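Local coordinates for trans-4-hydroxy-L-proline dehydratase (Clostridioides difficile 70-100-2010, PDB 6VXC), which uses a glycyl radical to dehydrate trans-4-hydroxy-L-proline to (S)-1-pyrroline-5-carboxylate in the anaerobic breakdown of 4-hydroxyproline, at residues S82-E87 and D95-A100; E329-L334 and S380-D385; G191-K196 and A230-G235. All coordinates share one frame; numbering follows the deposited sequence.

Contact 1: residues S82-E87 and D95-A100; sequences SINDGE and DSPNGA
Asn-84 and Pro-97 make the van der Waals part of this contact: the amide end of the asparagine lies against the pyrrolidine ring, with OD1 4.0 Å from Pro-97 CD and ND2 4.1 Å from Pro-97 CG. The two side chains run past each other in opposite directions, and the carboxamide meets the CG-CD side of the ring. A second touch is polar but long. Ser-82 OG stands 3.7 Å from the backbone O of Asp-95, and the CA atoms of Ser-82 and Asp-95 are the nearest pair between the segments. With only 112 Å² buried in all, these are two loops brushing at the surface.

Each loop has hydrogen bonds of its own. Residues Asn-84 to Glu-87 form a type II beta turn, closed by Glu-87 N to Asn-84 O, with Gly-86 at a positive phi of 94°. The carboxylate of Glu-87 folds back over the start of that turn and takes two further bonds, from Asn-84 N to OE1 at 3.0 Å and from Asn-84 ND2 to OE2 at 2.8 Å. Both donors arrive from above the carboxylate plane, while OE2 lies nearly in the plane of the asparagine amide. The ND2 bond, with a weak second one from ND2 to Glu-92, restrains the rotation of the amide that faces Pro-97. A second type II turn, Ser-96 to Gly-99, is closed by Gly-99 N to Ser-96 O at 3.0 Å and carries Pro-97 at its first corner.

Polar partners lie outside the pair: Glu-87 makes a salt bridge to Lys-337 of helix 324-339, and Asp-95 OD1 accepts a hydrogen bond from His-42. Ile-83 packs on helix 214-248, Asn-84 and Glu-87 touch helix 27-38, and the second turn leads into strand 99-101, which pairs in parallel with strand 42-44.

Contact 2: residues E329-L334 and S380-D385; sequences ELLECL and SYIILD
Leu-331 carries most of its side of this contact, with 55 Å² of its surface covered, against 23 Å² for Ile-383 and 22 Å² for Ile-382. Its methyl CD1 is the atom that touches both isoleucines, 3.9 Å from Ile-383 CG1 and 4.0 Å from Ile-382 CG2. The leucine thus reaches two successive residues of the facing helix through a single methyl. Its CG lies beside the backbone N (chi1 -76°), and the extended second torsion carries CD1 on across the gap.

The isoleucines answer with different branches. Ile-382 offers its short branch, CG2, and its side chain stands roughly at right angles to that of Leu-331; Ile-383 presents the methylene CG1 of its longer branch at a more slanting angle. The closest CA atoms, those of Leu-331 and Ile-383, are 7.3 Å apart; all three residues are buried, and every atom that touches is a carbon.

Helices 324-339 and 378-390 are joined here, away from the active site. Leu-331 also packs on Val-386 farther along helix 378-390 and on Tyr-276 of helix 276-293, while Asp-385 bridges to Arg-324 and to Arg-412 of helix 407-418.

Contact 3: residues G191-K196 and A230-G235; sequences GFLDLK and AMVILG
Met-231 lies over one face of the Phe-192 ring. Its CG sits 3.7 Å from the ring centroid and only 3° off the ring normal, a CH-pi contact over the centre of the face. CB rests nearer the root of the ring, 3.7 Å from Phe-192 CG, whereas the terminal methyl CE stays on the same side of the ring but lies out toward its CE2 corner, 4.0 Å from Phe-192 CE2. Bends at chi2 (-58°) and chi3 (-68°) curl the methionine so that SD stays above the same face but at a distance, 5.0 Å from the centroid, a Met-aromatic contact.

Beside this pair, Leu-193 and Val-232 meet at about a right angle. The valine methyl CG2 is 3.7 Å from Leu-193 CD2 and also touches CG, so it lies along the CG-CD2 branch of the leucine.

The contact sets the first turn of helix 192-205, with Gly-191 at its N-cap position, against the middle of helix 214-248. Gly-191 N donates to Asp-194 OD2 in that turn. Lys-196 bridges to Asp-229, Leu-543 of helix 542-546 meets both Phe-192 and Met-231, and on other sides of helix 214-248, Ala-230 and Ile-233 pack on helix 64-78 and Leu-234 on helix 276-293.

How the contacts relate
From the N terminus, contact 1 comes first and closes the shortest loop, seven residues without helix or strand between helix 64-78 and strand 99-101. Contact 3 follows, spanning 33 mostly helical residues to bring the start of helix 192-205 back against helix 214-248. Contact 2 closes last, across 45 residues that include strand 362-366. The three are in series, neither nested nor crossed, and none touches another; contacts 1 and 2 come nearest, about 5 Å between closest atoms. Shared elements link them: the 82-87 loop packs on helix 214-248 of contact 3 and bridges to helix 324-339 of contact 2, and helix 276-293 meets residues of contacts 2 and 3.

Contact 1: residues S82-E87 and D95-A100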
loop_
_atom_site.group_PDB
_atom_site.type_symbol
_atom_site.label_atom_id
_atom_site.label_comp_id
_atom_site.label_asym_id
_atom_site.label_seq_id
_atom_site.Cartn_x
_atom_site.Cartn_y
_atom_site.Cartn_z
ATOM N N SER A 82 -11.549 8.694 -23.180
ATOM C CA SER A 82 -12.597 7.725 -23.474
ATOM C C SER A 82 -13.686 7.798 -22.414
ATOM O O SER A 82 -13.421 8.108 -21.250
ATOM C CB SER A 82 -12.048 6.303 -23.568
ATOM O OG SER A 82 -11.487 5.907 -22.339
ATOM N N ILE A 83 -14.917 7.519 -22.841
ATOM C CA ILE A 83 -16.081 7.417 -21.971
ATOM C C ILE A 83 -16.704 6.054 -22.219
ATOM O O ILE A 83 -17.082 5.743 -23.354
ATOM C CB ILE A 83 -17.100 8.537 -22.243
ATOM C CG1 ILE A 83 -16.467 9.905 -21.975
ATOM C CG2 ILE A 83 -18.382 8.323 -21.431
ATOM C CD1 ILE A 83 -17.412 11.081 -22.121
ATOM N N ASN A 84 -16.786 5.235 -21.184
ATOM C CA ASN A 84 -17.294 3.886 -21.361
ATOM C C ASN A 84 -18.819 3.877 -21.303
ATOM O O ASN A 84 -19.446 4.745 -20.694
ATOM C CB ASN A 84 -16.697 2.957 -20.302
ATOM C CG ASN A 84 -15.177 2.913 -20.364
ATOM O OD1 ASN A 84 -14.595 2.601 -21.404
ATOM N ND2 ASN A 84 -14.528 3.273 -19.257
ATOM N N ASP A 85 -19.410 2.885 -21.956
ATOM C CA ASP A 85 -20.858 2.824 -22.078
ATOM C C ASP A 85 -21.523 2.700 -20.709
ATOM O O ASP A 85 -21.279 1.743 -19.970
ATOM C CB ASP A 85 -21.263 1.661 -22.978
ATOM C CG ASP A 85 -22.751 1.628 -23.237
ATOM O OD1 ASP A 85 -23.263 2.605 -23.827
ATOM O OD2 ASP A 85 -23.407 0.638 -22.853
ATOM N N GLY A 86 -22.368 3.669 -20.379
ATOM C CA GLY A 86 -23.105 3.672 -19.141
ATOM C C GLY A 86 -22.464 4.439 -18.008
ATOM O O GLY A 86 -23.082 4.571 -16.949
ATOM N N GLU A 87 -21.273 4.994 -18.205
ATOM C CA GLU A 87 -20.600 5.677 -17.114
ATOM C C GLU A 87 -21.366 6.910 -16.663
ATOM O O GLU A 87 -22.016 7.594 -17.453
ATOM C CB GLU A 87 -19.180 6.065 -17.509
ATOM C CG GLU A 87 -18.236 4.885 -17.462
ATOM C CD GLU A 87 -16.795 5.270 -17.708
ATOM O OE1 GLU A 87 -16.540 6.278 -18.410
ATOM O OE2 GLU A 87 -15.913 4.553 -17.179
ATOM N N ASP A 95 -5.527 3.792 -22.026
ATOM C CA ASP A 95 -6.397 3.917 -23.191
ATOM C C ASP A 95 -7.761 3.280 -22.954
ATOM O O ASP A 95 -8.747 3.677 -23.583
ATOM C CB ASP A 95 -5.752 3.270 -24.422
ATOM C CG ASP A 95 -5.612 1.747 -24.292
ATOM O OD1 ASP A 95 -5.254 1.254 -23.205
ATOM O OD2 ASP A 95 -5.886 1.029 -25.278
ATOM N N SER A 96 -7.831 2.281 -22.085
ATOM C CA SER A 96 -9.062 1.540 -21.857
ATOM C C SER A 96 -8.961 0.879 -20.494
ATOM O O SER A 96 -7.902 0.930 -19.851
ATOM C CB SER A 96 -9.307 0.499 -22.958
ATOM O OG SER A 96 -8.289 -0.477 -22.953
ATOM N N PRO A 97 -10.052 0.292 -20.005
ATOM C CA PRO A 97 -10.005 -0.380 -18.702
ATOM C C PRO A 97 -8.894 -1.421 -18.658
ATOM O O PRO A 97 -8.705 -2.192 -19.598
ATOM C CB PRO A 97 -11.388 -1.033 -18.599
ATOM C CG PRO A 97 -12.269 -0.139 -19.431
ATOM C CD PRO A 97 -11.411 0.301 -20.579
ATOM N N ASN A 98 -8.183 -1.461 -17.529
ATOM C CA ASN A 98 -7.070 -2.382 -17.280
ATOM C C ASN A 98 -5.867 -2.102 -18.207
ATOM O O ASN A 98 -5.031 -3.017 -18.380
ATOM C CB ASN A 98 -7.515 -3.847 -17.391
ATOM C CG ASN A 98 -6.944 -4.712 -16.280
ATOM O OD1 ASN A 98 -6.264 -4.214 -15.387
ATOM N ND2 ASN A 98 -7.250 -6.008 -16.309
ATOM N N GLY A 99 -5.772 -0.951 -18.747
ATOM C CA GLY A 99 -4.607 -0.513 -19.501
ATOM C C GLY A 99 -3.716 0.351 -18.635
ATOM O O GLY A 99 -4.122 1.427 -18.190
ATOM N N ALA A 100 -2.526 -0.146 -18.356
ATOM C CA ALA A 100 -1.602 0.591 -17.500
ATOM C C ALA A 100 -0.707 1.492 -18.343
ATOM O O ALA A 100 -0.086 1.017 -19.302
ATOM C CB ALA A 100 -0.730 -0.357 -16.687
#

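Contact 2: residues E329-L334 and S380-D385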
loop_
_atom_site.group_PDB
_atom_site.type_symbol
_atom_site.label_atom_id
_atom_site.label_comp_id
_atom_site.label_asym_id
_atom_site.label_seq_id
_atom_site.Cartn_x
_atom_site.Cartn_y
_atom_site.Cartn_z
ATOM N N GLU A 329 -25.611 4.293 -6.387
ATOM C CA GLU A 329 -25.274 4.042 -7.782
ATOM C C GLU A 329 -23.979 4.760 -8.164
ATOM O O GLU A 329 -23.126 4.199 -8.861
ATOM C CB GLU A 329 -26.432 4.473 -8.693
ATOM C CG GLU A 329 -26.160 4.259 -10.191
ATOM C CD GLU A 329 -27.319 4.698 -11.097
ATOM O OE1 GLU A 329 -27.505 4.095 -12.164
ATOM O OE2 GLU A 329 -28.014 5.665 -10.757
ATOM N N LEU A 330 -23.818 6.001 -7.712
ATOM C CA LEU A 330 -22.606 6.751 -8.030
ATOM C C LEU A 330 -21.378 6.106 -7.395
ATOM O O LEU A 330 -20.312 6.061 -8.010
ATOM C CB LEU A 330 -22.755 8.209 -7.595
ATOM C CG LEU A 330 -23.680 9.024 -8.497
ATOM C CD1 LEU A 330 -24.113 10.326 -7.843
ATOM C CD2 LEU A 330 -23.003 9.294 -9.831
ATOM N N LEU A 331 -21.511 5.595 -6.171
ATOM C CA LEU A 331 -20.389 4.925 -5.525
ATOM C C LEU A 331 -20.074 3.585 -6.171
ATOM O O LEU A 331 -18.908 3.195 -6.234
ATOM C CB LEU A 331 -20.662 4.742 -4.032
ATOM C CG LEU A 331 -20.505 6.034 -3.238
ATOM C CD1 LEU A 331 -20.908 5.851 -1.803
ATOM C CD2 LEU A 331 -19.058 6.537 -3.340
ATOM N N GLU A 332 -21.088 2.859 -6.647
ATOM C CA GLU A 332 -20.804 1.640 -7.398
ATOM C C GLU A 332 -20.052 1.967 -8.675
ATOM O O GLU A 332 -19.137 1.238 -9.067
ATOM C CB GLU A 332 -22.100 0.868 -7.692
ATOM C CG GLU A 332 -22.638 0.169 -6.432
ATOM C CD GLU A 332 -23.914 -0.672 -6.619
ATOM O OE1 GLU A 332 -24.392 -0.860 -7.764
ATOM O OE2 GLU A 332 -24.432 -1.146 -5.580
ATOM N N CYS A 333 -20.397 3.082 -9.313
ATOM C CA CYS A 333 -19.616 3.543 -10.455
ATOM C C CYS A 333 -18.174 3.821 -10.054
ATOM O O CYS A 333 -17.242 3.397 -10.741
ATOM C CB CYS A 333 -20.256 4.794 -11.071
ATOM S SG CYS A 333 -21.799 4.534 -11.976
ATOM N N LEU A 334 -17.977 4.549 -8.950
ATOM C CA LEU A 334 -16.638 4.824 -8.433
ATOM C C LEU A 334 -15.851 3.539 -8.183
ATOM O O LEU A 334 -14.678 3.433 -8.558
ATOM C CB LEU A 334 -16.732 5.644 -7.147
ATOM C CG LEU A 334 -15.356 6.046 -6.589
ATOM C CD1 LEU A 334 -14.544 6.807 -7.646
ATOM C CD2 LEU A 334 -15.489 6.866 -5.324
ATOM N N SER A 380 -21.676 6.093 5.325
ATOM C CA SER A 380 -20.923 4.937 5.811
ATOM C C SER A 380 -21.652 3.644 5.498
ATOM O O SER A 380 -21.041 2.656 5.065
ATOM C CB SER A 380 -20.677 5.032 7.322
ATOM O OG SER A 380 -20.238 6.304 7.729
ATOM N N TYR A 381 -22.959 3.620 5.750
ATOM C CA TYR A 381 -23.726 2.414 5.485
ATOM C C TYR A 381 -23.898 2.178 3.994
ATOM O O TYR A 381 -23.913 1.026 3.556
ATOM C CB TYR A 381 -25.077 2.481 6.200
ATOM C CG TYR A 381 -24.958 2.201 7.673
ATOM C CD1 TYR A 381 -24.692 0.912 8.120
ATOM C CD2 TYR A 381 -25.100 3.215 8.614
ATOM C CE1 TYR A 381 -24.579 0.619 9.465
ATOM C CE2 TYR A 381 -24.984 2.943 9.971
ATOM C CZ TYR A 381 -24.722 1.639 10.390
ATOM O OH TYR A 381 -24.616 1.362 11.733
ATOM N N ILE A 382 -24.007 3.252 3.200
ATOM C CA ILE A 382 -24.041 3.090 1.753
ATOM C C ILE A 382 -22.745 2.437 1.258
ATOM O O ILE A 382 -22.779 1.520 0.435
ATOM C CB ILE A 382 -24.316 4.439 1.059
ATOM C CG1 ILE A 382 -25.669 5.025 1.484
ATOM C CG2 ILE A 382 -24.333 4.266 -0.434
ATOM C CD1 ILE A 382 -25.910 6.461 0.965
ATOM N N ILE A 383 -21.589 2.886 1.761
ATOM C CA ILE A 383 -20.314 2.294 1.334
ATOM C C ILE A 383 -20.263 0.804 1.670
ATOM O O ILE A 383 -19.839 -0.019 0.849
ATOM C CB ILE A 383 -19.138 3.058 1.968
ATOM C CG1 ILE A 383 -19.054 4.467 1.354
ATOM C CG2 ILE A 383 -17.819 2.266 1.809
ATOM C CD1 ILE A 383 -18.134 5.436 2.092
ATOM N N LEU A 384 -20.702 0.427 2.875
ATOM C CA LEU A 384 -20.753 -0.995 3.214
ATOM C C LEU A 384 -21.658 -1.767 2.254
ATOM O O LEU A 384 -21.303 -2.865 1.807
ATOM C CB LEU A 384 -21.201 -1.184 4.662
ATOM C CG LEU A 384 -20.249 -0.750 5.779
ATOM C CD1 LEU A 384 -20.736 -1.284 7.121
ATOM C CD2 LEU A 384 -18.813 -1.217 5.506
ATOM N N ASP A 385 -22.807 -1.188 1.886
ATOM C CA ASP A 385 -23.675 -1.846 0.913
ATOM C C ASP A 385 -22.992 -1.996 -0.448
ATOM O O ASP A 385 -23.134 -3.036 -1.101
ATOM C CB ASP A 385 -24.995 -1.085 0.747
ATOM C CG ASP A 385 -25.931 -1.247 1.935
ATOM O OD1 ASP A 385 -25.768 -2.209 2.717
ATOM O OD2 ASP A 385 -26.835 -0.403 2.079
#

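Contact 3: residues G191-K196 and A230-G235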
loop_
_atom_site.group_PDB
_atom_site.type_symbol
_atom_site.label_atom_id
_atom_site.label_comp_id
_atom_site.label_asym_id
_atom_site.label_seq_id
_atom_site.Cartn_x
_atom_site.Cartn_y
_atom_site.Cartn_z
ATOM N N GLY A 191 -11.624 24.551 -6.039
ATOM C CA GLY A 191 -11.248 24.037 -7.336
ATOM C C GLY A 191 -9.816 24.421 -7.649
ATOM O O GLY A 191 -9.153 25.101 -6.874
ATOM N N PHE A 192 -9.330 23.959 -8.803
ATOM C CA PHE A 192 -7.954 24.259 -9.168
ATOM C C PHE A 192 -7.759 25.690 -9.656
ATOM O O PHE A 192 -6.629 26.193 -9.611
ATOM C CB PHE A 192 -7.458 23.240 -10.194
ATOM C CG PHE A 192 -7.121 21.924 -9.562
ATOM C CD1 PHE A 192 -5.866 21.707 -9.012
ATOM C CD2 PHE A 192 -8.080 20.923 -9.456
ATOM C CE1 PHE A 192 -5.559 20.494 -8.383
ATOM C CE2 PHE A 192 -7.778 19.708 -8.830
ATOM C CZ PHE A 192 -6.524 19.494 -8.296
ATOM N N LEU A 193 -8.829 26.368 -10.084
ATOM C CA LEU A 193 -8.728 27.803 -10.311
ATOM C C LEU A 193 -8.524 28.545 -9.000
ATOM O O LEU A 193 -7.773 29.523 -8.956
ATOM C CB LEU A 193 -9.970 28.329 -11.028
ATOM C CG LEU A 193 -10.141 27.855 -12.455
ATOM C CD1 LEU A 193 -11.495 28.301 -12.959
ATOM C CD2 LEU A 193 -9.014 28.403 -13.332
ATOM N N ASP A 194 -9.189 28.098 -7.926
ATOM C CA ASP A 194 -8.965 28.687 -6.604
ATOM C C ASP A 194 -7.526 28.481 -6.140
ATOM O O ASP A 194 -6.895 29.393 -5.591
ATOM C CB ASP A 194 -9.903 28.074 -5.567
ATOM C CG ASP A 194 -11.361 28.379 -5.820
ATOM O OD1 ASP A 194 -11.683 29.513 -6.240
ATOM O OD2 ASP A 194 -12.186 27.468 -5.573
ATOM N N LEU A 195 -7.022 27.250 -6.268
ATOM C CA LEU A 195 -5.663 26.968 -5.822
ATOM C C LEU A 195 -4.679 27.798 -6.627
ATOM O O LEU A 195 -3.719 28.342 -6.078
ATOM C CB LEU A 195 -5.371 25.472 -5.959
ATOM C CG LEU A 195 -6.191 24.544 -5.040
ATOM C CD1 LEU A 195 -6.083 23.066 -5.440
ATOM C CD2 LEU A 195 -5.748 24.708 -3.606
ATOM N N LYS A 196 -4.938 27.960 -7.927
ATOM C CA LYS A 196 -4.043 28.786 -8.731
ATOM C C LYS A 196 -4.003 30.224 -8.221
ATOM O O LYS A 196 -2.934 30.828 -8.138
ATOM C CB LYS A 196 -4.451 28.745 -10.200
ATOM C CG LYS A 196 -3.431 29.438 -11.082
ATOM C CD LYS A 196 -3.793 29.387 -12.545
ATOM C CE LYS A 196 -2.803 30.215 -13.357
ATOM N NZ LYS A 196 -3.142 30.194 -14.794
ATOM N N ALA A 230 -3.373 22.473 -16.009
ATOM C CA ALA A 230 -3.592 21.162 -16.600
ATOM C C ALA A 230 -4.908 20.554 -16.113
ATOM O O ALA A 230 -5.654 19.960 -16.899
ATOM C CB ALA A 230 -2.408 20.247 -16.297
ATOM N N MET A 231 -5.211 20.682 -14.823
ATOM C CA MET A 231 -6.467 20.113 -14.337
ATOM C C MET A 231 -7.664 20.824 -14.962
ATOM O O MET A 231 -8.657 20.183 -15.322
ATOM C CB MET A 231 -6.530 20.169 -12.805
ATOM C CG MET A 231 -5.485 19.282 -12.115
ATOM S SD MET A 231 -5.604 17.547 -12.565
ATOM C CE MET A 231 -7.151 17.081 -11.817
ATOM N N VAL A 232 -7.571 22.143 -15.141
ATOM C CA VAL A 232 -8.646 22.876 -15.806
ATOM C C VAL A 232 -8.872 22.336 -17.211
ATOM O O VAL A 232 -10.013 22.128 -17.639
ATOM C CB VAL A 232 -8.339 24.386 -15.800
ATOM C CG1 VAL A 232 -9.342 25.146 -16.669
ATOM C CG2 VAL A 232 -8.377 24.913 -14.380
ATOM N N ILE A 233 -7.789 22.070 -17.935
ATOM C CA ILE A 233 -7.894 21.526 -19.285
ATOM C C ILE A 233 -8.501 20.128 -19.264
ATOM O O ILE A 233 -9.252 19.751 -20.171
ATOM C CB ILE A 233 -6.511 21.546 -19.952
ATOM C CG1 ILE A 233 -6.119 22.990 -20.295
ATOM C CG2 ILE A 233 -6.476 20.624 -21.157
ATOM C CD1 ILE A 233 -4.647 23.148 -20.538
ATOM N N LEU A 234 -8.170 19.328 -18.249
ATOM C CA LEU A 234 -8.752 17.995 -18.150
ATOM C C LEU A 234 -10.272 18.071 -18.116
ATOM O O LEU A 234 -10.960 17.344 -18.839
ATOM C CB LEU A 234 -8.234 17.283 -16.905
ATOM C CG LEU A 234 -8.807 15.887 -16.730
ATOM C CD1 LEU A 234 -8.414 15.012 -17.911
ATOM C CD2 LEU A 234 -8.332 15.294 -15.404
ATOM N N GLY A 235 -10.813 18.948 -17.276
ATOM C CA GLY A 235 -12.255 19.094 -17.222
ATOM C C GLY A 235 -12.813 19.636 -18.521
ATOM O O GLY A 235 -13.827 19.150 -19.026
#